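Local structure of Dna-binding protein RAP1 (Saccharomyces cerevisiae, 4BJT) at residues S53-Y58 against T187-M192; D167-L170 against E176-R179. The protein binds DNA and works at telomeres and in transcription, its C-terminal domain binding the Rap1-binding module of Rif1. One frame throughout, in Å; residues are numbered along the deposited sequence.

Contact 1: S53-Y58 against T187-M192. With EDO (1,2-ethanediol), chain I.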
# COMPACT_ATOMS: atom_id res chain seq x y z
N SER C 53 -0.78 3.58 18.15
CA SER C 53 -1.81 3.98 17.21
C SER C 53 -2.84 2.88 17.12
O SER C 53 -2.50 1.69 17.03
CB SER C 53 -1.20 4.23 15.83
OG SER C 53 -2.21 4.49 14.87
N ASN C 54 -4.12 3.26 17.07
CA ASN C 54 -5.19 2.29 16.88
C ASN C 54 -5.23 1.74 15.44
O ASN C 54 -6.01 0.83 15.15
CB ASN C 54 -6.52 2.85 17.32
CG ASN C 54 -7.01 3.99 16.51
OD1 ASN C 54 -6.44 4.34 15.46
ND2 ASN C 54 -8.06 4.64 17.01
N GLU C 55 -4.37 2.25 14.54
CA GLU C 55 -4.24 1.69 13.19
C GLU C 55 -3.45 0.38 13.24
O GLU C 55 -3.41 -0.33 12.22
CB GLU C 55 -3.48 2.64 12.26
CG GLU C 55 -4.18 3.95 12.00
CD GLU C 55 -3.45 4.84 11.02
OE1 GLU C 55 -2.41 4.41 10.48
OE2 GLU C 55 -3.92 5.97 10.78
N ASP C 56 -2.81 0.04 14.38
CA ASP C 56 -2.02 -1.18 14.45
C ASP C 56 -2.84 -2.44 14.17
O ASP C 56 -2.27 -3.42 13.70
CB ASP C 56 -1.24 -1.27 15.76
CG ASP C 56 -2.04 -1.36 17.04
OD1 ASP C 56 -3.26 -1.59 16.96
OD2 ASP C 56 -1.42 -1.27 18.14
N ILE C 57 -4.17 -2.38 14.32
CA ILE C 57 -5.02 -3.52 14.01
C ILE C 57 -4.95 -3.89 12.52
O ILE C 57 -5.23 -5.04 12.17
CB ILE C 57 -6.48 -3.34 14.46
CG1 ILE C 57 -7.21 -2.23 13.67
CG2 ILE C 57 -6.55 -3.11 15.98
CD1 ILE C 57 -8.68 -2.15 13.93
N TYR C 58 -4.63 -2.92 11.66
CA TYR C 58 -4.51 -3.18 10.22
C TYR C 58 -3.16 -3.80 9.86
O TYR C 58 -3.01 -4.37 8.78
CB TYR C 58 -4.74 -1.89 9.43
CG TYR C 58 -6.14 -1.36 9.63
CD1 TYR C 58 -7.21 -1.87 8.90
CD2 TYR C 58 -6.40 -0.39 10.58
CE1 TYR C 58 -8.50 -1.40 9.11
CE2 TYR C 58 -7.70 0.08 10.80
CZ TYR C 58 -8.74 -0.42 10.05
OH TYR C 58 -10.04 -0.03 10.29
N THR C 187 -5.43 14.09 9.43
CA THR C 187 -5.09 15.38 8.85
C THR C 187 -3.77 15.39 8.12
O THR C 187 -3.67 15.96 7.03
CB THR C 187 -5.04 16.44 9.95
OG1 THR C 187 -6.21 16.29 10.77
CG2 THR C 187 -4.95 17.84 9.40
N GLY C 188 -2.75 14.79 8.72
CA GLY C 188 -1.41 14.76 8.13
C GLY C 188 -1.41 14.11 6.77
O GLY C 188 -0.85 14.65 5.81
N ARG C 189 -2.05 12.94 6.66
CA ARG C 189 -2.14 12.26 5.36
C ARG C 189 -2.97 13.06 4.36
O ARG C 189 -2.64 13.08 3.16
CB ARG C 189 -2.77 10.87 5.49
CG ARG C 189 -1.91 9.89 6.24
CD ARG C 189 -2.33 8.48 5.92
NE ARG C 189 -1.58 7.47 6.65
CZ ARG C 189 -1.98 6.87 7.78
NH1 ARG C 189 -3.14 7.20 8.36
NH2 ARG C 189 -1.23 5.93 8.35
N MET C 190 -4.06 13.67 4.83
CA MET C 190 -4.91 14.48 3.96
C MET C 190 -4.13 15.67 3.38
O MET C 190 -4.19 15.90 2.17
CB MET C 190 -6.19 14.93 4.62
CG MET C 190 -7.04 15.70 3.65
SD MET C 190 -8.61 16.23 4.26
CE MET C 190 -8.08 17.58 5.38
N GLU C 191 -3.32 16.33 4.21
CA GLU C 191 -2.51 17.44 3.74
C GLU C 191 -1.46 16.95 2.73
O GLU C 191 -1.24 17.61 1.70
CB GLU C 191 -1.85 18.19 4.89
CG GLU C 191 -2.86 18.95 5.73
CD GLU C 191 -3.68 20.02 5.04
OE1 GLU C 191 -3.24 20.53 3.98
OE2 GLU C 191 -4.78 20.35 5.56
N MET C 192 -0.83 15.78 2.99
CA MET C 192 0.14 15.25 2.03
C MET C 192 -0.54 14.96 0.68
O MET C 192 0.01 15.28 -0.38
CB MET C 192 0.83 13.99 2.54
CG MET C 192 1.91 13.53 1.57
SD MET C 192 2.81 12.07 2.11
CE MET C 192 4.05 12.82 3.07
C1 EDO I . -8.98 -4.68 11.15
O1 EDO I . -8.23 -5.39 10.16
C2 EDO I . -9.48 -5.69 12.20
O2 EDO I . -8.38 -6.19 12.93
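A bidentate, end-on salt bridge between E55 and R189 joins the N-terminal turn of the modelled chain to helix 187-198. The two side chains meet head-on, while the backbones stay well apart, the nearest CA atoms, those of E55 and R189, being 13.3 Å from each other. R189 reaches across with a chain extended from CG to NE, and E55 with one extended beyond CG. R189 NH1 gives a practically straight bond to E55 OE2 (2.8 Å, 178°), while R189 NH2 donates to E55 OE1 at 2.9 Å. Carboxylate and guanidinium planes differ by only 22°, and each oxygen is met on its syn side, although NH1 stands somewhat out of the carboxylate plane. Both groups have second partners: E55 OE1 also pairs with R142 on helix 140-150, and R189 NH1 also donates to H185 O. The carboxylate thus pairs with two arginines, which probably favours its ionised form, and the two-point grip of NH1 and NH2 restrains its rotation. On its own side, E55 N bonds to S53 OG (3.1 Å), a capping bond at the type I turn S53-D56, which leads into the short helix 56-59. There, 1,2-ethanediol, probably from the crystallisation liquor, puts C1 over one face of the Y58 ring; its O2 makes a weak 3.4 Å bond to I57 O. The contact buries just 84 Å²: a surface ion pair, extended by R142 into a small charge network, that ties a capped N-terminal turn to a helix some 130 residues further along this all-helical domain.

Contact 2: D167-L170 against E176-R179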
# COMPACT_ATOMS: atom_id res chain seq x y z
N ASP C 167 -10.06 9.94 -3.11
CA ASP C 167 -9.50 11.06 -3.88
C ASP C 167 -10.61 11.98 -4.41
O ASP C 167 -10.44 13.19 -4.40
CB ASP C 167 -8.60 10.56 -5.00
CG ASP C 167 -7.26 10.03 -4.52
OD1 ASP C 167 -6.81 10.45 -3.43
OD2 ASP C 167 -6.62 9.22 -5.27
N GLU C 168 -11.76 11.42 -4.77
CA GLU C 168 -12.91 12.23 -5.19
C GLU C 168 -13.47 13.03 -4.01
O GLU C 168 -13.77 14.22 -4.16
CB GLU C 168 -13.98 11.33 -5.83
CG GLU C 168 -13.54 10.76 -7.17
CD GLU C 168 -13.27 11.77 -8.28
OE1 GLU C 168 -13.88 12.87 -8.26
OE2 GLU C 168 -12.45 11.47 -9.17
N SER C 169 -13.53 12.43 -2.80
CA SER C 169 -13.96 13.16 -1.61
C SER C 169 -13.02 14.32 -1.31
O SER C 169 -13.49 15.42 -0.94
CB SER C 169 -14.02 12.24 -0.39
OG SER C 169 -15.09 11.31 -0.51
N LEU C 170 -11.71 14.11 -1.50
CA LEU C 170 -10.72 15.14 -1.23
C LEU C 170 -10.96 16.37 -2.11
O LEU C 170 -10.90 17.49 -1.62
CB LEU C 170 -9.31 14.57 -1.47
CG LEU C 170 -8.15 15.49 -1.12
CD1 LEU C 170 -8.23 15.94 0.34
CD2 LEU C 170 -6.83 14.81 -1.40
N GLU C 176 -18.78 17.32 4.98
CA GLU C 176 -19.09 15.96 5.45
C GLU C 176 -18.12 14.92 4.88
O GLU C 176 -17.66 14.03 5.61
CB GLU C 176 -20.53 15.58 5.05
CG GLU C 176 -21.04 14.25 5.60
CD GLU C 176 -21.45 14.26 7.06
OE1 GLU C 176 -22.25 15.14 7.45
OE2 GLU C 176 -21.03 13.34 7.80
N GLN C 177 -17.83 15.00 3.57
CA GLN C 177 -16.91 14.07 2.91
C GLN C 177 -15.50 14.23 3.45
O GLN C 177 -14.83 13.22 3.69
CB GLN C 177 -16.93 14.23 1.39
CG GLN C 177 -18.23 13.77 0.76
CD GLN C 177 -18.20 13.91 -0.74
OE1 GLN C 177 -17.39 13.27 -1.42
NE2 GLN C 177 -19.08 14.72 -1.31
N ILE C 178 -15.07 15.48 3.71
CA ILE C 178 -13.75 15.76 4.29
C ILE C 178 -13.68 15.24 5.73
O ILE C 178 -12.64 14.68 6.11
CB ILE C 178 -13.38 17.26 4.16
CG1 ILE C 178 -13.22 17.66 2.68
CG2 ILE C 178 -12.13 17.61 4.96
CD1 ILE C 178 -12.13 16.97 1.93
N ARG C 179 -14.77 15.38 6.51
CA ARG C 179 -14.81 14.87 7.89
C ARG C 179 -14.58 13.35 7.88
O ARG C 179 -13.77 12.85 8.67
CB ARG C 179 -16.16 15.19 8.57
CG ARG C 179 -16.21 14.81 10.06
CD ARG C 179 -17.62 14.82 10.64
NE ARG C 179 -18.49 13.80 10.03
CZ ARG C 179 -18.45 12.50 10.29
NH1 ARG C 179 -17.59 12.00 11.17
NH2 ARG C 179 -19.29 11.67 9.67
O HOH W 1 -14.89 10.62 2.50
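The carboxamide of Q177 turns its oxygen to S169 and its nitrogen to D174, whose OD2 accepts from NE2; away from S169, the guanidinium of R179 takes E176 OE2 at its edge and in its plane. These groups belong to a corner between consecutive helices, 164-171 and 175-185, joined by a brief link, with S169 facing Q177 at a CA-CA distance of 5.5 Å. S169 OG lies 3.2 Å from Q177 OE1, within hydrogen-bonding distance, and has D165 O as a weak partner. Q177 CG stands anti to the carbonyl carbon (chi1 -70°) and the chain runs on extended, which brings OE1 alongside S169 and leaves it 3.4 Å from S169 CA. A water bridges the two helices: it donates to Q177 O at 2.9 Å and is hydrogen-bonded to the hydroxyl S169 OG. The R179-E176 pair is a salt bridge within one helix, NH2 to OE2 at 3.1 Å, and does not span the corner. The apolar part of the contact falls to I178, whose CG1 branch swings CD1 over the last turn of helix 164-171. The methyl meets L170 CD1 at 4.3 Å, and its nearest neighbour across the corner is a backbone oxygen, S169 O, 3.5 Å from I178 CD1.

How the contacts relate
The two contacts, with centres about 15 Å apart, meet through M190, which sits one residue after R189 of contact 1. M190 CG packs on L170 CD1 at 3.5 Å, and its sulphur SD on I178 CG2 at 3.8 Å, so the apolar side of contact 2 is continued by helix 187-198. Both segments of contact 2 lie in the chain between the two segments of contact 1. Helix 187-198 serves both: R189 reaches for the N-terminal turn, M190 packs on the 167-170 and 176-179 corner. Two residues on, M192 packs against an aromatic side chain of the bound peptide, the Rap1-binding module of Rif1.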